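Local coordinates for xylose isomerase-like TIM barrel domain-containing protein (Parabacteroides distasonis, PDB 4KW2), which is of unknown function but folds as a xylose isomerase-like TIM barrel, consistent with a role as an isomerase or a related enzyme, at residues A[44-49]-A[255-260]; A[61-66]-A[82-87]; A[68-73]-A[98-103]; A[128-133]-A[144-149]. All coordinates share one frame; numbering follows the deposited sequence. Where two conformers were deposited one is given.

How the contacts relate
All four contacts belong to one TIM barrel, eight parallel strands ringed by helices. Contact 1 ties the first helix, 36-46, to the last, 250-262, where the barrel closes, so the other three fall within the sequence it spans. Contacts 2 and 3 interleave: the loop between strand 50-53 and helix 75-86 supplies 61-66 and 68-73, which meet that helix and the loop after strand 91-98. Contact 4 follows, packing helix 130-140 on strand 143-146. Contacts 3 and 4, about 15 Å apart centre to centre, touch through Tyr100 and Gln129 and lie on the side that meets the second subunit. Contact 1, about 30 Å from contact 4 centre to centre, lies across the chain's centre from both.

Contact 1 of 4, residues A[44-49]-A[255-260]; sequences QQLGMG and NSLEFL. With EDO (1,2-ethanediol), chain I.
Leu257 reaches out from helix 250-262 and sets its two methyls against Leu46 and the selenomethionine Met48. Its CG stands beside the backbone N and anti to the carbonyl carbon (chi1 -67°), and the extended second torsion carries CD1 forward. That methyl does most of the touching: it lies 4.0 Å from Leu46 CB and equally far from Leu46 CD2, while Leu257 CD2 turns to Met48 SE at 3.9 Å. The Met48 chain runs at about a right angle to Leu257. Straight through chi2, it bends at chi3 (-78°), which folds its terminal methyl back over the leucine, putting Met48 CE 3.8 Å from Leu257 CD1. A flexible, unbranched chain suits this place, because it can mould itself to a neighbour's branch. Here the outer helices of the TIM barrel meet at the seam where the barrel closes, since helix 36-46 follows the first strand and helix 250-262 follows the last. Strand 23-27 lies beneath, with Ile26 against Leu46 and Met48, and Val24 against Leu257. Helix 36-46 ends in a Schellman motif whose C-prime residue is Gly47, at a positive phi (84°) that a residue without a side chain adopts easily; Gly47 N makes a weak hydrogen bond to Gln44 O. The carbonyls at this helix end find polar partners despite their apolar neighbour. Although Leu46 O lies 3.6 Å from Leu257 CD1, it accepts a hydrogen bond from Arg254, and Gly47 O accepts one from Gln261. A 1,2-ethanediol, probably from the crystallisation liquor, adds a weak bond from O2 to Gly47 O.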
# COMPACT_ATOMS: atom_id res chain seq x y z
N GLN A 44 -24.78 7.26 -6.88
CA GLN A 44 -26.11 7.74 -6.47
C GLN A 44 -26.40 7.40 -5.01
O GLN A 44 -26.92 8.23 -4.27
CB GLN A 44 -27.21 7.13 -7.33
CG GLN A 44 -27.26 7.67 -8.75
CD GLN A 44 -28.34 6.98 -9.57
OE1 GLN A 44 -28.16 5.87 -10.04
NE2 GLN A 44 -29.46 7.65 -9.73
N GLN A 45 -26.08 6.17 -4.61
CA GLN A 45 -26.30 5.74 -3.23
C GLN A 45 -25.42 6.53 -2.25
O GLN A 45 -25.82 6.78 -1.11
CB GLN A 45 -26.03 4.25 -3.08
CG GLN A 45 -27.01 3.38 -3.86
CD GLN A 45 -26.49 1.97 -4.06
OE1 GLN A 45 -25.92 1.37 -3.16
NE2 GLN A 45 -26.68 1.44 -5.26
N LEU A 46 -24.24 6.94 -2.70
CA LEU A 46 -23.37 7.79 -1.90
C LEU A 46 -23.87 9.23 -1.81
O LEU A 46 -23.56 9.93 -0.85
CB LEU A 46 -21.95 7.79 -2.49
CG LEU A 46 -21.17 6.50 -2.26
CD1 LEU A 46 -20.04 6.36 -3.26
CD2 LEU A 46 -20.65 6.44 -0.83
N GLY A 47 -24.63 9.66 -2.81
CA GLY A 47 -25.18 11.02 -2.84
C GLY A 47 -24.20 12.04 -3.39
O GLY A 47 -24.05 13.12 -2.82
N MSE A 48 -23.54 11.70 -4.50
CA MSE A 48 -22.59 12.61 -5.16
C MSE A 48 -23.01 12.90 -6.58
O MSE A 48 -23.58 12.04 -7.26
CB MSE A 48 -21.20 11.99 -5.15
CG MSE A 48 -20.56 12.13 -3.77
SE MSE A 48 -18.72 11.44 -3.83
CE MSE A 48 -19.20 9.54 -3.74
N GLY A 49 -22.73 14.12 -7.03
CA GLY A 49 -23.20 14.60 -8.34
C GLY A 49 -22.13 14.76 -9.40
O GLY A 49 -22.38 15.38 -10.43
N ASN A 255 -20.84 9.33 6.10
CA ASN A 255 -20.44 10.14 7.26
C ASN A 255 -19.42 11.23 6.93
O ASN A 255 -19.52 12.34 7.44
CB ASN A 255 -19.86 9.27 8.36
CG ASN A 255 -20.88 8.38 9.01
OD1 ASN A 255 -22.04 8.75 9.13
ND2 ASN A 255 -20.46 7.20 9.43
N SER A 256 -18.43 10.90 6.11
CA SER A 256 -17.44 11.88 5.68
C SER A 256 -18.01 12.82 4.62
O SER A 256 -17.79 14.02 4.68
CB SER A 256 -16.18 11.20 5.16
OG SER A 256 -15.46 10.62 6.23
N LEU A 257 -18.73 12.26 3.65
CA LEU A 257 -19.34 13.07 2.59
C LEU A 257 -20.24 14.16 3.15
O LEU A 257 -20.35 15.24 2.59
CB LEU A 257 -20.10 12.19 1.60
CG LEU A 257 -19.22 11.26 0.77
CD1 LEU A 257 -20.08 10.39 -0.15
CD2 LEU A 257 -18.20 12.04 -0.04
N GLU A 258 -20.88 13.86 4.28
CA GLU A 258 -21.73 14.82 5.00
C GLU A 258 -21.03 16.16 5.21
O GLU A 258 -21.58 17.21 4.89
CB GLU A 258 -22.14 14.21 6.34
CG GLU A 258 -23.08 15.06 7.19
CD GLU A 258 -23.42 14.42 8.52
OE1 GLU A 258 -23.20 13.19 8.67
OE2 GLU A 258 -23.91 15.13 9.42
N PHE A 259 -19.82 16.13 5.74
CA PHE A 259 -19.07 17.36 6.03
C PHE A 259 -18.44 17.97 4.78
O PHE A 259 -18.33 19.19 4.66
CB PHE A 259 -18.00 17.09 7.08
CG PHE A 259 -18.55 16.63 8.39
CD1 PHE A 259 -19.10 17.54 9.29
CD2 PHE A 259 -18.55 15.28 8.72
CE1 PHE A 259 -19.62 17.11 10.49
CE2 PHE A 259 -19.06 14.85 9.93
CZ PHE A 259 -19.60 15.77 10.82
N LEU A 260 -18.01 17.12 3.86
CA LEU A 260 -17.41 17.57 2.61
C LEU A 260 -18.42 18.30 1.73
O LEU A 260 -18.04 19.20 0.98
CB LEU A 260 -16.82 16.39 1.85
CG LEU A 260 -15.64 15.70 2.52
CD1 LEU A 260 -15.36 14.38 1.82
CD2 LEU A 260 -14.41 16.59 2.52
C1 EDO I . -25.61 16.85 -6.22
O1 EDO I . -24.75 17.98 -6.44
C2 EDO I . -25.27 16.17 -4.89
O2 EDO I . -25.94 14.91 -4.79

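Contact 2 of 4, residues A[61-66]-A[82-87]; sequences APFPKE and RHEFKI. With SO4 (sulfate ion), chain G.
Pro62 lays the CG-CD side of its ring against the carboxylate end of Glu84, the two side chains approaching from opposite directions. The contact lies on the outer, helical layer of a TIM barrel: the long loop after strand 50-53 folds back on helix 75-86. Pro62 CG is 3.5 Å from Glu84 OE2, and Pro62 CD is 3.7 Å from Glu84 CD, so apolar ring carbons rest on a charged group. A cis peptide bond before Pro62, a form that proline tolerates far better than other residues, turns the loop here. Glu84 reaches the proline because its chain is bent at chi2 (-58°), which brings the carboxylate round while its methylene CG stays near Phe63, at 4.3 Å from Phe63 CE2. The Phe63 ring meets that methylene obliquely and reaches on to Leu80 and Leu81 of the same helix and to Met37 of helix 36-46, an apolar setting that suits an aromatic side chain. The charge of Glu84 is answered by Arg88, which forms a salt bridge to OE1. Cut back to an alanine, Glu84 would probably leave Arg88 without its anionic mate and strip Pro62 of the surface on which its ring rests. On another side of the helix, His83 turns to a sulfate ion, probably from the crystallisation liquor. The sulfate sits at the edge of the imidazole, and His83 ND1 donates to its O4 across 2.5 Å, a length too short to be taken literally, while Ile87 CG2 lies over one face, toward the rim of the ring.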
# COMPACT_ATOMS: atom_id res chain seq x y z
N ALA A 61 -24.64 -2.59 -19.17
CA ALA A 61 -25.93 -2.29 -19.80
C ALA A 61 -26.37 -0.87 -19.41
O ALA A 61 -26.23 -0.49 -18.25
CB ALA A 61 -26.98 -3.30 -19.38
N PRO A 62 -26.92 -0.10 -20.37
CA PRO A 62 -27.43 -0.46 -21.69
C PRO A 62 -26.39 -0.68 -22.79
O PRO A 62 -26.76 -1.07 -23.90
CB PRO A 62 -28.29 0.75 -22.06
CG PRO A 62 -27.58 1.89 -21.43
CD PRO A 62 -27.04 1.35 -20.13
N PHE A 63 -25.11 -0.44 -22.51
CA PHE A 63 -24.08 -0.69 -23.51
C PHE A 63 -23.91 -2.18 -23.69
O PHE A 63 -24.15 -2.95 -22.76
CB PHE A 63 -22.75 -0.06 -23.11
CG PHE A 63 -22.82 1.43 -23.02
CD1 PHE A 63 -22.64 2.20 -24.15
CD2 PHE A 63 -23.11 2.05 -21.81
CE1 PHE A 63 -22.72 3.58 -24.07
CE2 PHE A 63 -23.20 3.42 -21.73
CZ PHE A 63 -23.00 4.18 -22.87
N PRO A 64 -23.51 -2.60 -24.90
CA PRO A 64 -23.32 -4.03 -25.12
C PRO A 64 -22.09 -4.55 -24.39
O PRO A 64 -21.20 -3.77 -24.03
CB PRO A 64 -23.16 -4.15 -26.64
CG PRO A 64 -22.78 -2.79 -27.12
CD PRO A 64 -23.28 -1.80 -26.11
N LYS A 65 -22.06 -5.85 -24.16
CA LYS A 65 -20.98 -6.50 -23.42
C LYS A 65 -19.65 -6.33 -24.15
O LYS A 65 -19.61 -6.29 -25.38
CB LYS A 65 -21.30 -7.98 -23.22
CG LYS A 65 -20.49 -8.65 -22.12
CD LYS A 65 -21.11 -9.98 -21.73
CE LYS A 65 -20.20 -10.76 -20.80
NZ LYS A 65 -20.78 -12.09 -20.47
N GLU A 66 -18.57 -6.21 -23.36
CA GLU A 66 -17.20 -5.97 -23.86
C GLU A 66 -16.96 -4.55 -24.39
O GLU A 66 -15.93 -4.30 -24.99
CB GLU A 66 -16.77 -7.00 -24.93
CG GLU A 66 -17.01 -8.46 -24.59
CD GLU A 66 -16.28 -8.93 -23.35
OE1 GLU A 66 -15.30 -8.28 -22.94
OE2 GLU A 66 -16.69 -9.97 -22.78
N ARG A 82 -23.53 10.14 -22.23
CA ARG A 82 -24.02 11.42 -21.70
C ARG A 82 -25.40 11.27 -21.06
O ARG A 82 -25.63 11.77 -19.96
CB ARG A 82 -24.05 12.50 -22.79
CG ARG A 82 -22.67 12.99 -23.22
CD ARG A 82 -22.75 14.31 -23.98
NE ARG A 82 -23.61 14.22 -25.15
CZ ARG A 82 -23.24 13.75 -26.35
NH1 ARG A 82 -22.00 13.30 -26.58
NH2 ARG A 82 -24.12 13.71 -27.34
N HIS A 83 -26.30 10.58 -21.75
CA HIS A 83 -27.65 10.35 -21.25
C HIS A 83 -27.66 9.57 -19.92
O HIS A 83 -28.42 9.91 -19.01
CB HIS A 83 -28.46 9.59 -22.30
CG HIS A 83 -29.81 9.14 -21.82
ND1 HIS A 83 -30.87 10.01 -21.65
CD2 HIS A 83 -30.26 7.91 -21.48
CE1 HIS A 83 -31.92 9.33 -21.22
NE2 HIS A 83 -31.58 8.06 -21.10
N GLU A 84 -26.81 8.55 -19.83
CA GLU A 84 -26.73 7.69 -18.65
C GLU A 84 -26.23 8.44 -17.41
O GLU A 84 -26.70 8.20 -16.30
CB GLU A 84 -25.84 6.48 -18.93
CG GLU A 84 -26.47 5.43 -19.84
CD GLU A 84 -27.79 4.89 -19.31
OE1 GLU A 84 -27.82 4.44 -18.14
OE2 GLU A 84 -28.78 4.92 -20.05
N PHE A 85 -25.27 9.34 -17.59
CA PHE A 85 -24.87 10.26 -16.52
C PHE A 85 -26.02 11.18 -16.13
O PHE A 85 -26.36 11.32 -14.96
CB PHE A 85 -23.65 11.09 -16.95
CG PHE A 85 -22.33 10.42 -16.68
CD1 PHE A 85 -21.68 10.60 -15.47
CD2 PHE A 85 -21.72 9.63 -17.65
CE1 PHE A 85 -20.45 10.00 -15.23
CE2 PHE A 85 -20.50 9.03 -17.41
CZ PHE A 85 -19.86 9.21 -16.20
N LYS A 86 -26.64 11.80 -17.13
CA LYS A 86 -27.66 12.82 -16.89
C LYS A 86 -28.86 12.30 -16.11
O LYS A 86 -29.29 12.94 -15.16
CB LYS A 86 -28.13 13.43 -18.22
CG LYS A 86 -29.01 14.66 -18.07
CD LYS A 86 -29.94 14.82 -19.26
CE LYS A 86 -30.90 15.99 -19.08
NZ LYS A 86 -30.25 17.31 -19.32
N ILE A 87 -29.40 11.14 -16.50
CA ILE A 87 -30.57 10.58 -15.81
C ILE A 87 -30.28 10.14 -14.37
O ILE A 87 -31.21 9.87 -13.62
CB ILE A 87 -31.21 9.39 -16.57
CG1 ILE A 87 -30.27 8.18 -16.61
CG2 ILE A 87 -31.64 9.83 -17.96
CD1 ILE A 87 -30.92 6.94 -17.20
S SO4 G . -30.81 13.44 -22.42
O1 SO4 G . -31.22 14.82 -22.08
O2 SO4 G . -31.49 13.03 -23.68
O3 SO4 G . -29.34 13.38 -22.60
O4 SO4 G . -31.18 12.51 -21.33

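Contact 3 of 4, residues A[68-73]-A[98-103]; sequences YLNYDL and ASYGTN
Tyr71 and Tyr100 make the aromatic contact, sliding past each other in opposite directions with their rings oblique, centroids 5.8 Å apart and planes at 41°. Tyr71 CE2 touches the phenol end of its partner, 3.4 Å from Tyr100 OH and 3.7 Å from Tyr100 CZ. Tyr71 CG lies between its backbone N and carbonyl carbon (chi1 55°), which lets the ring swing back beside Asn70, whose OD1 sits over the centre of one face. The loops that carry these rings follow strands 50-53 and 91-98, neighbours in the TIM barrel, and meet at the C-terminal ends of the strands, the side that holds the active site in this fold. Hydrogen bonding adds a water bridge: the water accepts from Tyr100 OH at 2.5 Å and donates to Asn70 OD1 at 2.7 Å. Asn70 OD1 also accepts a weak bond from Tyr71 N. From the second subunit, Gly219 O binds Asn70 ND2 and Trp216 NE1 binds Tyr100 OH. Losing the phenol of Tyr100 to an alanine would probably leave both the water and that Trp216 without their hydroxyl partner and open a gap beside Tyr71. In the subunit packing, Gly219 of the second subunit lies against Tyr71, and Thr218 of the second subunit against Tyr100.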
# COMPACT_ATOMS: atom_id res chain seq x y z
N TYR A 68 -15.89 -0.94 -23.48
CA TYR A 68 -15.21 -0.29 -22.35
C TYR A 68 -15.03 1.21 -22.57
O TYR A 68 -15.15 1.70 -23.69
CB TYR A 68 -13.87 -0.97 -22.02
CG TYR A 68 -12.92 -1.18 -23.19
CD1 TYR A 68 -12.17 -0.13 -23.70
CD2 TYR A 68 -12.74 -2.44 -23.75
CE1 TYR A 68 -11.29 -0.32 -24.76
CE2 TYR A 68 -11.87 -2.64 -24.81
CZ TYR A 68 -11.15 -1.58 -25.31
OH TYR A 68 -10.28 -1.77 -26.35
N LEU A 69 -14.76 1.94 -21.49
CA LEU A 69 -14.58 3.38 -21.58
C LEU A 69 -13.23 3.68 -22.22
O LEU A 69 -12.18 3.29 -21.70
CB LEU A 69 -14.65 4.03 -20.20
CG LEU A 69 -14.54 5.56 -20.15
CD1 LEU A 69 -15.62 6.24 -20.97
CD2 LEU A 69 -14.59 6.06 -18.72
N ASN A 70 -13.26 4.38 -23.35
CA ASN A 70 -12.05 4.80 -24.02
C ASN A 70 -12.45 5.84 -25.03
O ASN A 70 -13.63 5.98 -25.34
CB ASN A 70 -11.37 3.61 -24.69
CG ASN A 70 -9.96 3.91 -25.16
OD1 ASN A 70 -9.32 4.88 -24.72
ND2 ASN A 70 -9.46 3.09 -26.06
N TYR A 71 -11.47 6.57 -25.56
CA TYR A 71 -11.75 7.69 -26.44
C TYR A 71 -12.23 7.30 -27.84
O TYR A 71 -12.53 8.16 -28.65
CB TYR A 71 -10.56 8.66 -26.49
CG TYR A 71 -9.21 8.07 -26.88
CD1 TYR A 71 -9.08 7.20 -27.96
CD2 TYR A 71 -8.06 8.43 -26.19
CE1 TYR A 71 -7.85 6.69 -28.31
CE2 TYR A 71 -6.83 7.92 -26.54
CZ TYR A 71 -6.73 7.06 -27.60
OH TYR A 71 -5.51 6.55 -27.98
N ASP A 72 -12.30 5.99 -28.11
CA ASP A 72 -12.75 5.47 -29.40
C ASP A 72 -14.26 5.19 -29.47
O ASP A 72 -14.73 4.64 -30.47
CB ASP A 72 -11.96 4.19 -29.75
CG ASP A 72 -12.24 3.04 -28.78
OD1 ASP A 72 -12.90 3.25 -27.73
OD2 ASP A 72 -11.80 1.92 -29.06
N LEU A 73 -15.01 5.55 -28.44
CA LEU A 73 -16.46 5.30 -28.44
C LEU A 73 -17.16 6.01 -29.60
O LEU A 73 -16.90 7.18 -29.86
CB LEU A 73 -17.11 5.75 -27.12
CG LEU A 73 -16.80 4.92 -25.87
CD1 LEU A 73 -17.45 5.58 -24.66
CD2 LEU A 73 -17.29 3.49 -26.03
N ALA A 98 -4.70 10.49 -17.15
CA ALA A 98 -4.10 10.13 -18.42
C ALA A 98 -2.61 10.47 -18.42
O ALA A 98 -2.20 11.55 -18.01
CB ALA A 98 -4.81 10.82 -19.56
N SER A 99 -1.80 9.52 -18.89
CA SER A 99 -0.35 9.68 -18.92
C SER A 99 0.17 9.15 -20.26
O SER A 99 1.03 8.27 -20.30
CB SER A 99 0.28 8.93 -17.75
OG SER A 99 1.66 9.21 -17.62
N TYR A 100 -0.38 9.70 -21.34
CA TYR A 100 -0.08 9.22 -22.69
C TYR A 100 1.30 9.62 -23.18
O TYR A 100 1.89 10.60 -22.71
CB TYR A 100 -1.11 9.76 -23.68
CG TYR A 100 -2.50 9.24 -23.51
CD1 TYR A 100 -2.81 7.92 -23.81
CD2 TYR A 100 -3.53 10.07 -23.09
CE1 TYR A 100 -4.11 7.44 -23.68
CE2 TYR A 100 -4.82 9.60 -22.95
CZ TYR A 100 -5.11 8.29 -23.25
OH TYR A 100 -6.38 7.81 -23.13
N GLY A 101 1.79 8.87 -24.16
CA GLY A 101 3.12 9.07 -24.71
C GLY A 101 3.16 9.67 -26.10
O GLY A 101 4.24 9.97 -26.60
N THR A 102 2.01 9.83 -26.75
CA THR A 102 1.98 10.40 -28.11
C THR A 102 0.99 11.55 -28.23
O THR A 102 0.03 11.63 -27.47
CB THR A 102 1.62 9.35 -29.18
OG1 THR A 102 0.21 9.05 -29.11
CG2 THR A 102 2.43 8.06 -29.00
N ASN A 103 1.22 12.41 -29.21
CA ASN A 103 0.32 13.53 -29.48
C ASN A 103 -1.05 13.08 -29.97
O ASN A 103 -2.06 13.69 -29.64
CB ASN A 103 0.95 14.47 -30.50
CG ASN A 103 2.16 15.20 -29.96
OD1 ASN A 103 2.47 15.11 -28.77
ND2 ASN A 103 2.85 15.92 -30.82
O HOH W 1 -6.81 5.50 -24.05

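Contact 4 of 4, residues A[128-133]-A[144-149]; sequences NQLDYI and VAIHNH
Leu130 and Ile146 meet by their terminal methyls, Leu130 CD2 lying 3.7 Å from Ile146 CD1. One helical turn on, Ile133 presents its CG2 branch to Val144, and Ile133 CG2 is 4.1 Å from Val144 CG1, the two side chains crossing at about a right angle. Both partners in this second pair use the branch that stands anti to the backbone N; for Val144 chi1 is -177°, which points CG1 at the helix. In Leu130 the extended branch is CD1 (chi2 -179°), and the second branch, CD2, is the one turned toward Ile146. Branched residues on the strand suit the place, since Val144 and Ile146 alternate with Ala145, which faces the other way, and offer methyls to the helix. In the next shell, Phe110 of helix 103-116 packs on both Ile133 and Val144, Pro125 covers Leu130 and Ile133, and Met172 of the following strand lies against Val144 and Ile146. The strand is fixed in turn by backbone hydrogen bonds on both flanks, Val144 to Leu171 and Gly173, Ala145 to Val121 and Val123. Leucine and isoleucine from a helix laid over alternate residues of a parallel strand are the packing of a beta-alpha-beta unit, here strand 120-123, helix 130-140 and strand 143-146 of the TIM barrel.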
# COMPACT_ATOMS: atom_id res chain seq x y z
N ASN A 128 8.07 18.17 -21.48
CA ASN A 128 8.07 18.49 -22.91
C ASN A 128 6.68 18.42 -23.58
O ASN A 128 6.47 19.01 -24.64
CB ASN A 128 9.06 17.59 -23.67
CG ASN A 128 8.65 16.12 -23.67
OD1 ASN A 128 7.66 15.74 -24.30
ND2 ASN A 128 9.43 15.29 -22.98
N GLN A 129 5.75 17.71 -22.95
CA GLN A 129 4.39 17.57 -23.48
C GLN A 129 3.46 18.73 -23.10
O GLN A 129 2.38 18.87 -23.66
CB GLN A 129 3.76 16.25 -22.99
CG GLN A 129 4.35 15.01 -23.64
CD GLN A 129 3.86 13.72 -23.01
OE1 GLN A 129 3.66 13.64 -21.80
NE2 GLN A 129 3.68 12.68 -23.83
N LEU A 130 3.88 19.56 -22.14
CA LEU A 130 3.01 20.62 -21.61
C LEU A 130 2.56 21.63 -22.67
O LEU A 130 1.39 22.02 -22.69
CB LEU A 130 3.69 21.34 -20.44
CG LEU A 130 3.91 20.49 -19.19
CD1 LEU A 130 4.57 21.33 -18.09
CD2 LEU A 130 2.60 19.90 -18.68
N ASP A 131 3.49 22.05 -23.52
CA ASP A 131 3.16 22.97 -24.61
C ASP A 131 2.03 22.43 -25.48
O ASP A 131 1.04 23.13 -25.71
CB ASP A 131 4.39 23.25 -25.48
CG ASP A 131 5.28 24.35 -24.92
OD1 ASP A 131 5.23 24.62 -23.70
OD2 ASP A 131 6.04 24.96 -25.70
N TYR A 132 2.17 21.19 -25.93
CA TYR A 132 1.16 20.56 -26.78
C TYR A 132 -0.16 20.40 -26.03
O TYR A 132 -1.24 20.66 -26.58
CB TYR A 132 1.64 19.21 -27.28
CG TYR A 132 0.71 18.61 -28.32
CD1 TYR A 132 0.61 19.17 -29.60
CD2 TYR A 132 -0.07 17.49 -28.03
CE1 TYR A 132 -0.24 18.63 -30.55
CE2 TYR A 132 -0.92 16.95 -28.97
CZ TYR A 132 -1.00 17.52 -30.23
OH TYR A 132 -1.85 16.98 -31.17
N ILE A 133 -0.08 19.97 -24.78
CA ILE A 133 -1.26 19.79 -23.93
C ILE A 133 -1.99 21.12 -23.71
O ILE A 133 -3.22 21.16 -23.70
CB ILE A 133 -0.88 19.11 -22.59
CG1 ILE A 133 -0.55 17.64 -22.83
CG2 ILE A 133 -2.01 19.23 -21.57
CD1 ILE A 133 0.16 16.97 -21.68
N VAL A 144 -7.11 21.57 -17.18
CA VAL A 144 -6.12 20.51 -17.04
C VAL A 144 -5.55 20.55 -15.62
O VAL A 144 -5.04 21.59 -15.19
CB VAL A 144 -4.99 20.67 -18.07
CG1 VAL A 144 -3.99 19.53 -17.96
CG2 VAL A 144 -5.57 20.74 -19.48
N ALA A 145 -5.66 19.44 -14.90
CA ALA A 145 -5.08 19.32 -13.57
C ALA A 145 -3.91 18.35 -13.65
O ALA A 145 -4.09 17.14 -13.83
CB ALA A 145 -6.12 18.82 -12.58
N ILE A 146 -2.70 18.90 -13.51
CA ILE A 146 -1.47 18.13 -13.66
C ILE A 146 -1.12 17.44 -12.35
O ILE A 146 -1.08 18.06 -11.29
CB ILE A 146 -0.31 19.02 -14.14
CG1 ILE A 146 -0.61 19.52 -15.57
CG2 ILE A 146 1.01 18.27 -14.12
CD1 ILE A 146 0.20 20.73 -15.98
N HIS A 147 -0.88 16.14 -12.44
CA HIS A 147 -0.50 15.29 -11.33
C HIS A 147 0.96 14.89 -11.57
O HIS A 147 1.26 14.21 -12.55
CB HIS A 147 -1.41 14.06 -11.34
CG HIS A 147 -1.35 13.22 -10.10
ND1 HIS A 147 -0.18 12.73 -9.57
CD2 HIS A 147 -2.35 12.76 -9.31
CE1 HIS A 147 -0.45 12.02 -8.50
NE2 HIS A 147 -1.75 12.02 -8.31
N ASN A 148 1.87 15.34 -10.71
CA ASN A 148 3.28 14.93 -10.83
C ASN A 148 3.49 13.49 -10.33
O ASN A 148 2.63 12.93 -9.66
CB ASN A 148 4.21 15.93 -10.11
CG ASN A 148 4.24 15.74 -8.60
OD1 ASN A 148 5.30 15.83 -7.98
ND2 ASN A 148 3.08 15.48 -7.99
N HIS A 149 4.64 12.90 -10.68
CA HIS A 149 4.91 11.47 -10.41
C HIS A 149 5.02 11.16 -8.91
O HIS A 149 5.93 11.67 -8.24
CB HIS A 149 6.20 11.04 -11.11